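Local coordinates for geobacter metallireducens SMUG1 (Geobacter metallireducens, PDB 5H98), which belongs to the uracil DNA glycosylase superfamily and folds as a single-chain alpha/beta protein, with helices packed around a four-stranded parallel sheet, at residues A[110-115]-A[214-219]; A[115-120]-A[223-228]; A[71-76]-A[137-142]. The protein carries 1 engineered substitution. All coordinates share one frame; numbering follows the deposited sequence.

Contact 1 (A[110-115]-A[214-219]); sequences SEVSGR and PSPASP
Ser113 lies where helix 109-125 meets the loop 214-219, and its short side chain is the one to follow. Its CB rests on the ring of Pro214, 3.8 Å from CG, and the Ser113 carbonyl oxygen meets the same ring, 3.7 Å from Pro214 CB. One bond further out, OG meets the backbone of the next residue, 3.2 Å from Ser215 CA. The amide N of Ser215 is about as near, but its N-H turns to His213 ND1 instead, and the angle to Ser113 OG is too poor for a bond. The polar partner of OG is in its own helix: with chi1 at -67°, OG sits beside the backbone N and bonds to Arg109 O, one turn back.

One residue earlier in the helix, Val112 reaches out to Pro216. Its CG1 lies against the CG-CD side of the ring, 3.7 Å from Pro216 CG, with CB behind it and CG2 slightly further off. The CB of Ser215 touches Ser113 OG, although its bond from CA heads away from the helix. Its own OG accepts from Ala217 N at 3.2 Å, N-H...O angle 162°, an ST turn that sits inside the type I turn from Ser215 to Ser218.

His213-Pro214-Ser215-Pro216 is the His-Pro-Ser-Pro sequence recurrent in this superfamily. Here it is packed by its two prolines and the serine between them against the first turns of helix 109-125, in the connection that leads from strand 207-211 to helix 219-235.

Contact 2 (A[115-120]-A[223-228]); sequences RRLWGF and RDWAGT
Trp225 reaches out from helix 219-235 and puts its six-membered ring among Arg116, Leu117 and Phe120 of helix 109-125. With CG anti to the backbone N (chi1 178°), the indole extends well clear of its own helix, and its far corner does the touching. CH2 meets Leu117 CD1 at 3.6 Å. CZ3 is the same distance from Phe120 CD2, and also from the carbonyl oxygen of Arg116. Over one face, offset toward the rim, lies Arg116 CB; at the indole edge, in its plane, is Phe120 CB.

The Phe120 ring and the six-membered ring of Trp225 are nearly perpendicular, planes at 84° and centroids 5.5 Å apart, yet the approach is oblique. Phe120 turns one face to the backbone of the other helix instead, with Ala226 CA over the ring centre. Ala226 CB makes an off-centre CH-pi contact, 4.1 Å from the centroid.

The polar ends are satisfied nearby: Trp225 NE1 bonds to Ile212 O, and the Arg116 guanidinium spans Pro214 O and Asn222 OD1. Thr228 OG1 joins its own backbone N on Asp224 O, and both bonds span the kink at residues 226 and 227.

The two segment axes run 37° apart, 10.3 Å at closest approach. Helix 219-235 lies along the flank of helix 109-125, and the exit of strand 207-211 is held at the indole nitrogen. Leu230 of the same helix and, beyond its end, the C-terminal Phe240 also touch Phe120.

Contact 3 (A[71-76]-A[137-142]); sequences GVPFGE and VANYCP
Pro73 presses its ring onto the end of strand 135-139, and this is the tight part of the contact. CG sits 3.4 Å from Val137 O and 3.9 Å from Ala138 CA, so the ring lies against the strand backbone itself. Its CB meets Val137 CG1 at 3.8 Å, a branch that chi1 of -176° places anti to the backbone N. The amide group of Asn139 packs against CA and CB of the same proline, with Asn139 CG 3.9 Å from Pro73 CB. Val137 O is also hydrogen-bonded to Tyr44 OH.

At Phe74 the fit slackens. Its ring reaches Val137 only at 4.3 Å, CD2 to CG1, and obliquely. Asn139 and Ala138, both partly exposed, make the more open flank, and Ala138 points its methyl away from the loop.

A type II turn from Val72 to Gly75 presents the proline. Phe74 takes its third position at positive phi, and the Gly75 N to Val72 O bond that closes it is weak.

Strand 135-139 is an outermost strand of the parallel sheet, bonded to strand 55-59. The turn lies against it with Tyr44 of helix 38-48 and Trp118 of helix 109-125 as further neighbours, Trp118 NE1 bonding to Pro73 O.

Going from the N terminus, loop 71-76 comes first and is closed by contact 3 across 60 residues, a span that includes the unmodelled 88-107. Before that closure the chain passes through helix 109-125, where contacts 1 and 2 start back to back, sharing Arg115; they close 98 and 102 residues later. All three pairs cross and none nests. Phe74 of contact 3 touches both of the others: its CB is 4.2 Å from Gly114 CA, and its CG is 3.6 Å from Leu117 CD2. Helix 109-125 is thus tied to the loop beside strand 135-139, and through contacts 1 and 2 to the loop after strand 207-211 and to helix 219-235.

Contact 1 (A[110-115]-A[214-219])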
ATOM      1  N   SER A 110      -9.027   8.253  -5.084  1.00 70.12           N
ATOM      2  CA  SER A 110      -7.785   7.547  -5.338  1.00 66.41           C
ATOM      3  C   SER A 110      -6.965   8.192  -6.456  1.00 65.96           C
ATOM      4  O   SER A 110      -5.739   8.085  -6.474  1.00 63.83           O
ATOM      5  CB  SER A 110      -8.091   6.093  -5.698  1.00 66.70           C
ATOM      6  N   GLU A 111      -7.630   8.917  -7.351  1.00 63.32           N
ATOM      7  CA  GLU A 111      -6.919   9.661  -8.385  1.00 61.56           C
ATOM      8  C   GLU A 111      -6.099  10.787  -7.754  1.00 60.54           C
ATOM      9  O   GLU A 111      -4.909  10.965  -8.061  1.00 57.02           O
ATOM     10  CB  GLU A 111      -7.899  10.213  -9.423  1.00 64.86           C
ATOM     11  N   VAL A 112      -6.747  11.531  -6.857  1.00 61.57           N
ATOM     12  CA  VAL A 112      -6.117  12.644  -6.154  1.00 61.50           C
ATOM     13  C   VAL A 112      -5.032  12.102  -5.223  1.00 54.09           C
ATOM     14  O   VAL A 112      -3.956  12.696  -5.103  1.00 50.55           O
ATOM     15  CB  VAL A 112      -7.155  13.485  -5.358  1.00 64.63           C
ATOM     16  CG1 VAL A 112      -6.469  14.519  -4.476  1.00 61.19           C
ATOM     17  CG2 VAL A 112      -8.133  14.174  -6.309  1.00 67.64           C
ATOM     18  N   SER A 113      -5.319  10.973  -4.571  1.00 53.65           N
ATOM     19  CA  SER A 113      -4.388  10.385  -3.610  1.00 50.88           C
ATOM     20  C   SER A 113      -3.103   9.939  -4.300  1.00 48.94           C
ATOM     21  O   SER A 113      -1.994  10.200  -3.813  1.00 45.61           O
ATOM     22  CB  SER A 113      -5.032   9.196  -2.888  1.00 53.97           C
ATOM     23  OG  SER A 113      -6.095   9.607  -2.046  1.00 61.52           O
ATOM     24  N   GLY A 114      -3.260   9.270  -5.439  1.00 46.38           N
ATOM     25  CA  GLY A 114      -2.121   8.805  -6.205  1.00 46.32           C
ATOM     26  C   GLY A 114      -1.325   9.966  -6.762  1.00 45.18           C
ATOM     27  O   GLY A 114      -0.086   9.959  -6.741  1.00 42.87           O
ATOM     28  N   ARG A 115      -2.039  10.965  -7.271  1.00 47.86           N
ATOM     29  CA  ARG A 115      -1.380  12.115  -7.870  1.00 45.95           C
ATOM     30  C   ARG A 115      -0.550  12.858  -6.827  1.00 47.18           C
ATOM     31  O   ARG A 115       0.554  13.328  -7.110  1.00 46.02           O
ATOM     32  CB  ARG A 115      -2.408  13.050  -8.506  1.00 49.62           C
ATOM     33  N   PRO A 214      -3.267  10.981   1.844  1.00 45.59           N
ATOM     34  CA  PRO A 214      -3.314  11.958   0.745  1.00 46.63           C
ATOM     35  C   PRO A 214      -4.716  12.304   0.234  1.00 50.67           C
ATOM     36  O   PRO A 214      -4.853  13.265  -0.525  1.00 51.20           O
ATOM     37  CB  PRO A 214      -2.499  11.273  -0.359  1.00 46.90           C
ATOM     38  CG  PRO A 214      -2.584   9.821  -0.050  1.00 45.90           C
ATOM     39  CD  PRO A 214      -2.576   9.742   1.441  1.00 44.06           C
ATOM     40  N   SER A 215      -5.730  11.546   0.645  1.00 52.63           N
ATOM     41  CA  SER A 215      -7.082  11.733   0.130  1.00 56.89           C
ATOM     42  C   SER A 215      -7.679  13.111   0.416  1.00 60.46           C
ATOM     43  O   SER A 215      -7.541  13.648   1.516  1.00 60.95           O
ATOM     44  CB  SER A 215      -8.004  10.652   0.717  1.00 62.30           C
ATOM     45  OG  SER A 215      -9.363  10.949   0.473  1.00 65.60           O
ATOM     46  N   PRO A 216      -8.349  13.684  -0.599  1.00 62.80           N
ATOM     47  CA  PRO A 216      -8.959  15.014  -0.534  1.00 61.98           C
ATOM     48  C   PRO A 216     -10.168  15.026   0.393  1.00 67.25           C
ATOM     49  O   PRO A 216     -10.703  16.090   0.690  1.00 71.08           O
ATOM     50  CB  PRO A 216      -9.357  15.290  -1.987  1.00 60.66           C
ATOM     51  CG  PRO A 216      -9.595  13.945  -2.560  1.00 64.65           C
ATOM     52  CD  PRO A 216      -8.651  13.010  -1.874  1.00 64.92           C
ATOM     53  N   ALA A 217     -10.580  13.846   0.847  1.00 68.34           N
ATOM     54  CA  ALA A 217     -11.724  13.707   1.741  1.00 71.97           C
ATOM     55  C   ALA A 217     -11.456  14.396   3.071  1.00 72.07           C
ATOM     56  O   ALA A 217     -12.382  14.762   3.790  1.00 76.82           O
ATOM     57  CB  ALA A 217     -12.049  12.242   1.962  1.00 74.11           C
ATOM     58  N   SER A 218     -10.173  14.554   3.382  1.00 69.97           N
ATOM     59  CA  SER A 218      -9.735  15.219   4.597  1.00 70.90           C
ATOM     60  C   SER A 218      -9.300  16.652   4.308  1.00 72.20           C
ATOM     61  O   SER A 218      -8.468  16.890   3.436  1.00 68.49           O
ATOM     62  CB  SER A 218      -8.588  14.445   5.247  1.00 69.07           C
ATOM     63  N   PRO A 219      -9.870  17.616   5.044  1.00 73.55           N
ATOM     64  CA  PRO A 219      -9.528  19.040   4.931  1.00 71.23           C
ATOM     65  C   PRO A 219      -8.050  19.296   5.251  1.00 69.19           C
ATOM     66  O   PRO A 219      -7.371  20.084   4.567  1.00 69.59           O
ATOM     67  CB  PRO A 219     -10.440  19.702   5.971  1.00 69.97           C
ATOM     68  CG  PRO A 219     -11.567  18.742   6.140  1.00 70.48           C
ATOM     69  CD  PRO A 219     -10.974  17.392   5.991  1.00 72.04           C
TER

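Contact 2 (A[115-120]-A[223-228])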
ATOM      1  N   ARG A 115      -2.039  10.965  -7.271  1.00 47.86           N
ATOM      2  CA  ARG A 115      -1.380  12.115  -7.870  1.00 45.95           C
ATOM      3  C   ARG A 115      -0.550  12.858  -6.827  1.00 47.18           C
ATOM      4  O   ARG A 115       0.554  13.328  -7.110  1.00 46.02           O
ATOM      5  CB  ARG A 115      -2.408  13.050  -8.506  1.00 49.62           C
ATOM      6  N   ARG A 116      -1.098  12.959  -5.622  1.00 41.34           N
ATOM      7  CA  ARG A 116      -0.448  13.663  -4.535  1.00 42.94           C
ATOM      8  C   ARG A 116       0.781  12.890  -4.065  1.00 43.04           C
ATOM      9  O   ARG A 116       1.880  13.440  -4.003  1.00 40.74           O
ATOM     10  CB  ARG A 116      -1.445  13.866  -3.401  1.00 44.78           C
ATOM     11  CG  ARG A 116      -2.164  15.198  -3.494  1.00 46.17           C
ATOM     12  CD  ARG A 116      -3.411  15.239  -2.637  1.00 51.46           C
ATOM     13  NE  ARG A 116      -4.025  16.561  -2.670  1.00 49.80           N
ATOM     14  CZ  ARG A 116      -4.974  16.971  -1.837  1.00 55.79           C
ATOM     15  NH1 ARG A 116      -5.429  16.161  -0.891  1.00 54.90           N
ATOM     16  NH2 ARG A 116      -5.465  18.196  -1.946  1.00 58.53           N
ATOM     17  N   LEU A 117       0.588  11.610  -3.751  1.00 39.19           N
ATOM     18  CA  LEU A 117       1.674  10.778  -3.240  1.00 37.81           C
ATOM     19  C   LEU A 117       2.829  10.653  -4.237  1.00 35.55           C
ATOM     20  O   LEU A 117       3.974  10.996  -3.922  1.00 35.19           O
ATOM     21  CB  LEU A 117       1.154   9.388  -2.874  1.00 40.44           C
ATOM     22  CG  LEU A 117       2.140   8.507  -2.108  1.00 43.92           C
ATOM     23  CD1 LEU A 117       2.096   8.820  -0.619  1.00 48.23           C
ATOM     24  CD2 LEU A 117       1.869   7.033  -2.364  1.00 42.15           C
ATOM     25  N   TRP A 118       2.531  10.164  -5.437  1.00 35.18           N
ATOM     26  CA  TRP A 118       3.582   9.921  -6.420  1.00 38.39           C
ATOM     27  C   TRP A 118       4.116  11.223  -7.013  1.00 36.19           C
ATOM     28  O   TRP A 118       5.283  11.297  -7.404  1.00 33.01           O
ATOM     29  CB  TRP A 118       3.074   8.990  -7.522  1.00 34.13           C
ATOM     30  CG  TRP A 118       2.885   7.585  -7.036  1.00 34.69           C
ATOM     31  CD1 TRP A 118       1.701   6.944  -6.824  1.00 36.81           C
ATOM     32  CD2 TRP A 118       3.916   6.652  -6.685  1.00 32.09           C
ATOM     33  NE1 TRP A 118       1.929   5.667  -6.368  1.00 36.59           N
ATOM     34  CE2 TRP A 118       3.278   5.463  -6.274  1.00 33.45           C
ATOM     35  CE3 TRP A 118       5.312   6.704  -6.682  1.00 36.64           C
ATOM     36  CZ2 TRP A 118       3.992   4.339  -5.864  1.00 34.05           C
ATOM     37  CZ3 TRP A 118       6.018   5.587  -6.273  1.00 34.31           C
ATOM     38  CH2 TRP A 118       5.358   4.420  -5.871  1.00 32.86           C
ATOM     39  N   GLY A 119       3.270  12.247  -7.072  1.00 37.28           N
ATOM     40  CA  GLY A 119       3.721  13.558  -7.505  1.00 34.23           C
ATOM     41  C   GLY A 119       4.737  14.119  -6.527  1.00 34.80           C
ATOM     42  O   GLY A 119       5.748  14.704  -6.917  1.00 36.98           O
ATOM     43  N   PHE A 120       4.455  13.929  -5.242  1.00 35.84           N
ATOM     44  CA  PHE A 120       5.339  14.357  -4.168  1.00 37.34           C
ATOM     45  C   PHE A 120       6.657  13.590  -4.202  1.00 33.68           C
ATOM     46  O   PHE A 120       7.736  14.182  -4.088  1.00 33.22           O
ATOM     47  CB  PHE A 120       4.642  14.175  -2.817  1.00 37.52           C
ATOM     48  CG  PHE A 120       5.474  14.581  -1.640  1.00 37.95           C
ATOM     49  CD1 PHE A 120       6.099  15.814  -1.610  1.00 45.16           C
ATOM     50  CD2 PHE A 120       5.603  13.742  -0.546  1.00 42.60           C
ATOM     51  CE1 PHE A 120       6.859  16.195  -0.522  1.00 46.46           C
ATOM     52  CE2 PHE A 120       6.358  14.119   0.547  1.00 49.96           C
ATOM     53  CZ  PHE A 120       6.988  15.346   0.557  1.00 43.76           C
ATOM     54  N   ARG A 223      -5.088  21.432   3.139  1.00 74.24           N
ATOM     55  CA  ARG A 223      -4.264  22.578   3.537  1.00 74.44           C
ATOM     56  C   ARG A 223      -2.898  22.552   2.835  1.00 78.00           C
ATOM     57  O   ARG A 223      -2.587  23.436   2.037  1.00 82.74           O
ATOM     58  CB  ARG A 223      -4.078  22.604   5.055  1.00 72.77           C
ATOM     59  N   ASP A 224      -2.093  21.540   3.153  1.00 73.14           N
ATOM     60  CA  ASP A 224      -0.909  21.182   2.365  1.00 62.25           C
ATOM     61  C   ASP A 224      -0.422  19.791   2.778  1.00 56.23           C
ATOM     62  O   ASP A 224       0.361  19.635   3.736  1.00 57.83           O
ATOM     63  CB  ASP A 224       0.205  22.216   2.538  1.00 70.60           C
ATOM     64  N   TRP A 225      -0.869  18.785   2.031  1.00 54.44           N
ATOM     65  CA  TRP A 225      -0.522  17.402   2.327  1.00 48.23           C
ATOM     66  C   TRP A 225       0.977  17.143   2.266  1.00 41.34           C
ATOM     67  O   TRP A 225       1.526  16.476   3.137  1.00 41.94           O
ATOM     68  CB  TRP A 225      -1.233  16.438   1.378  1.00 49.69           C
ATOM     69  CG  TRP A 225      -0.839  15.023   1.648  1.00 45.21           C
ATOM     70  CD1 TRP A 225      -1.389  14.196   2.579  1.00 45.10           C
ATOM     71  CD2 TRP A 225       0.207  14.280   1.014  1.00 44.45           C
ATOM     72  NE1 TRP A 225      -0.760  12.977   2.559  1.00 48.72           N
ATOM     73  CE2 TRP A 225       0.227  12.999   1.604  1.00 42.90           C
ATOM     74  CE3 TRP A 225       1.129  14.562  -0.000  1.00 43.35           C
ATOM     75  CZ2 TRP A 225       1.121  12.009   1.220  1.00 40.56           C
ATOM     76  CZ3 TRP A 225       2.022  13.576  -0.383  1.00 41.19           C
ATOM     77  CH2 TRP A 225       2.009  12.314   0.228  1.00 41.66           C
ATOM     78  N   ALA A 226       1.632  17.656   1.229  1.00 42.46           N
ATOM     79  CA  ALA A 226       3.054  17.396   1.023  1.00 43.05           C
ATOM     80  C   ALA A 226       3.872  17.928   2.193  1.00 47.34           C
ATOM     81  O   ALA A 226       4.761  17.247   2.703  1.00 46.31           O
ATOM     82  CB  ALA A 226       3.527  18.015  -0.282  1.00 45.87           C
ATOM     83  N   GLY A 227       3.559  19.149   2.613  1.00 42.63           N
ATOM     84  CA  GLY A 227       4.219  19.761   3.750  1.00 45.83           C
ATOM     85  C   GLY A 227       3.992  18.992   5.037  1.00 40.29           C
ATOM     86  O   GLY A 227       4.941  18.731   5.796  1.00 43.32           O
ATOM     87  N   THR A 228       2.739  18.612   5.284  1.00 40.35           N
ATOM     88  CA  THR A 228       2.427  17.838   6.485  1.00 40.76           C
ATOM     89  C   THR A 228       3.173  16.498   6.527  1.00 41.49           C
ATOM     90  O   THR A 228       3.772  16.131   7.547  1.00 39.88           O
ATOM     91  CB  THR A 228       0.918  17.566   6.592  1.00 48.21           C
ATOM     92  OG1 THR A 228       0.201  18.803   6.500  1.00 47.88           O
ATOM     93  CG2 THR A 228       0.592  16.887   7.915  1.00 47.57           C
TER

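Contact 3 (A[71-76]-A[137-142])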
ATOM      1  N   GLY A  71      -1.363  -2.376 -10.773  1.00 48.76           N
ATOM      2  CA  GLY A  71      -0.479  -3.225  -9.997  1.00 45.04           C
ATOM      3  C   GLY A  71       0.451  -2.434  -9.099  1.00 46.39           C
ATOM      4  O   GLY A  71       1.362  -2.990  -8.487  1.00 45.08           O
ATOM      5  N   VAL A  72       0.219  -1.128  -9.022  1.00 43.92           N
ATOM      6  CA  VAL A  72       1.045  -0.244  -8.213  1.00 41.54           C
ATOM      7  C   VAL A  72       0.216   0.404  -7.114  1.00 37.20           C
ATOM      8  O   VAL A  72      -0.871   0.918  -7.381  1.00 38.31           O
ATOM      9  CB  VAL A  72       1.702   0.855  -9.076  1.00 39.76           C
ATOM     10  CG1 VAL A  72       2.435   1.869  -8.207  1.00 39.16           C
ATOM     11  CG2 VAL A  72       2.645   0.236 -10.096  1.00 37.91           C
ATOM     12  N   PRO A  73       0.720   0.365  -5.870  1.00 42.56           N
ATOM     13  CA  PRO A  73       0.017   1.016  -4.763  1.00 42.61           C
ATOM     14  C   PRO A  73      -0.149   2.502  -5.037  1.00 42.29           C
ATOM     15  O   PRO A  73       0.809   3.156  -5.452  1.00 39.09           O
ATOM     16  CB  PRO A  73       0.939   0.769  -3.564  1.00 39.68           C
ATOM     17  CG  PRO A  73       1.707  -0.458  -3.935  1.00 44.61           C
ATOM     18  CD  PRO A  73       1.937  -0.329  -5.413  1.00 39.94           C
ATOM     19  N   PHE A  74      -1.355   3.011  -4.811  1.00 40.50           N
ATOM     20  CA  PHE A  74      -1.685   4.408  -5.068  1.00 43.82           C
ATOM     21  C   PHE A  74      -1.417   4.743  -6.528  1.00 41.97           C
ATOM     22  O   PHE A  74      -1.099   5.881  -6.870  1.00 35.87           O
ATOM     23  CB  PHE A  74      -0.876   5.330  -4.157  1.00 43.08           C
ATOM     24  CG  PHE A  74      -1.151   5.130  -2.700  1.00 46.20           C
ATOM     25  CD1 PHE A  74      -2.161   5.830  -2.063  1.00 43.99           C
ATOM     26  CD2 PHE A  74      -0.393   4.235  -1.965  1.00 44.37           C
ATOM     27  CE1 PHE A  74      -2.407   5.640  -0.716  1.00 47.19           C
ATOM     28  CE2 PHE A  74      -0.633   4.041  -0.620  1.00 48.92           C
ATOM     29  CZ  PHE A  74      -1.641   4.744   0.005  1.00 48.28           C
ATOM     30  N   GLY A  75      -1.571   3.746  -7.389  1.00 40.40           N
ATOM     31  CA  GLY A  75      -1.174   3.890  -8.770  1.00 44.54           C
ATOM     32  C   GLY A  75      -2.128   4.736  -9.582  1.00 49.40           C
ATOM     33  O   GLY A  75      -3.320   4.448  -9.668  1.00 52.83           O
ATOM     34  N   GLU A  76      -1.594   5.789 -10.188  1.00 49.33           N
ATOM     35  CA  GLU A  76      -2.339   6.549 -11.171  1.00 52.12           C
ATOM     36  C   GLU A  76      -1.652   6.298 -12.495  1.00 50.17           C
ATOM     37  O   GLU A  76      -0.423   6.301 -12.573  1.00 45.72           O
ATOM     38  CB  GLU A  76      -2.371   8.035 -10.825  1.00 49.47           C
ATOM     39  N   VAL A 137       7.041   1.115  -1.577  1.00 31.39           N
ATOM     40  CA  VAL A 137       5.630   1.337  -1.291  1.00 30.64           C
ATOM     41  C   VAL A 137       4.839   0.062  -1.537  1.00 36.48           C
ATOM     42  O   VAL A 137       4.885  -0.501  -2.628  1.00 32.10           O
ATOM     43  CB  VAL A 137       5.043   2.468  -2.154  1.00 29.65           C
ATOM     44  CG1 VAL A 137       3.598   2.741  -1.758  1.00 30.83           C
ATOM     45  CG2 VAL A 137       5.885   3.726  -2.026  1.00 37.81           C
ATOM     46  N   ALA A 138       4.116  -0.396  -0.520  1.00 34.54           N
ATOM     47  CA  ALA A 138       3.354  -1.629  -0.644  1.00 38.32           C
ATOM     48  C   ALA A 138       1.945  -1.476  -0.091  1.00 40.92           C
ATOM     49  O   ALA A 138       1.687  -0.622   0.757  1.00 37.73           O
ATOM     50  CB  ALA A 138       4.073  -2.767   0.060  1.00 32.34           C
ATOM     51  N   ASN A 139       1.034  -2.307  -0.587  1.00 38.15           N
ATOM     52  CA  ASN A 139      -0.313  -2.369  -0.038  1.00 43.03           C
ATOM     53  C   ASN A 139      -0.406  -3.488   0.987  1.00 42.53           C
ATOM     54  O   ASN A 139       0.105  -4.585   0.769  1.00 37.66           O
ATOM     55  CB  ASN A 139      -1.342  -2.581  -1.152  1.00 49.02           C
ATOM     56  CG  ASN A 139      -1.800  -1.281  -1.782  1.00 51.11           C
ATOM     57  OD1 ASN A 139      -1.731  -0.219  -1.163  1.00 51.37           O
ATOM     58  ND2 ASN A 139      -2.281  -1.359  -3.017  1.00 55.46           N
ATOM     59  N   TYR A 140      -1.065  -3.206   2.105  1.00 36.84           N
ATOM     60  CA  TYR A 140      -1.239  -4.198   3.157  1.00 40.27           C
ATOM     61  C   TYR A 140      -2.222  -5.285   2.740  1.00 39.02           C
ATOM     62  O   TYR A 140      -1.975  -6.475   2.943  1.00 39.87           O
ATOM     63  CB  TYR A 140      -1.703  -3.517   4.446  1.00 38.70           C
ATOM     64  CG  TYR A 140      -2.119  -4.466   5.544  1.00 37.91           C
ATOM     65  CD1 TYR A 140      -1.174  -5.075   6.359  1.00 39.47           C
ATOM     66  CD2 TYR A 140      -3.460  -4.739   5.780  1.00 39.32           C
ATOM     67  CE1 TYR A 140      -1.553  -5.938   7.370  1.00 42.13           C
ATOM     68  CE2 TYR A 140      -3.849  -5.598   6.786  1.00 40.65           C
ATOM     69  CZ  TYR A 140      -2.892  -6.195   7.579  1.00 38.49           C
ATOM     70  OH  TYR A 140      -3.278  -7.053   8.584  1.00 44.98           O
ATOM     71  N   CYS A 141      -3.331  -4.870   2.139  1.00 39.13           N
ATOM     72  CA  CYS A 141      -4.349  -5.801   1.667  1.00 40.51           C
ATOM     73  C   CYS A 141      -4.571  -5.614   0.173  1.00 40.32           C
ATOM     74  O   CYS A 141      -4.923  -4.525  -0.264  1.00 49.68           O
ATOM     75  CB  CYS A 141      -5.660  -5.594   2.431  1.00 48.19           C
ATOM     76  SG  CYS A 141      -7.062  -6.531   1.784  1.00 48.69           S
ATOM     77  N   PRO A 142      -4.340  -6.670  -0.621  1.00 44.55           N
ATOM     78  CA  PRO A 142      -4.500  -6.592  -2.078  1.00 49.05           C
ATOM     79  C   PRO A 142      -5.956  -6.604  -2.536  1.00 48.91           C
ATOM     80  O   PRO A 142      -6.243  -6.162  -3.642  1.00 50.98           O
ATOM     81  CB  PRO A 142      -3.776  -7.848  -2.585  1.00 47.44           C
ATOM     82  CG  PRO A 142      -3.026  -8.393  -1.410  1.00 50.38           C
ATOM     83  CD  PRO A 142      -3.797  -7.970  -0.204  1.00 45.47           C
TER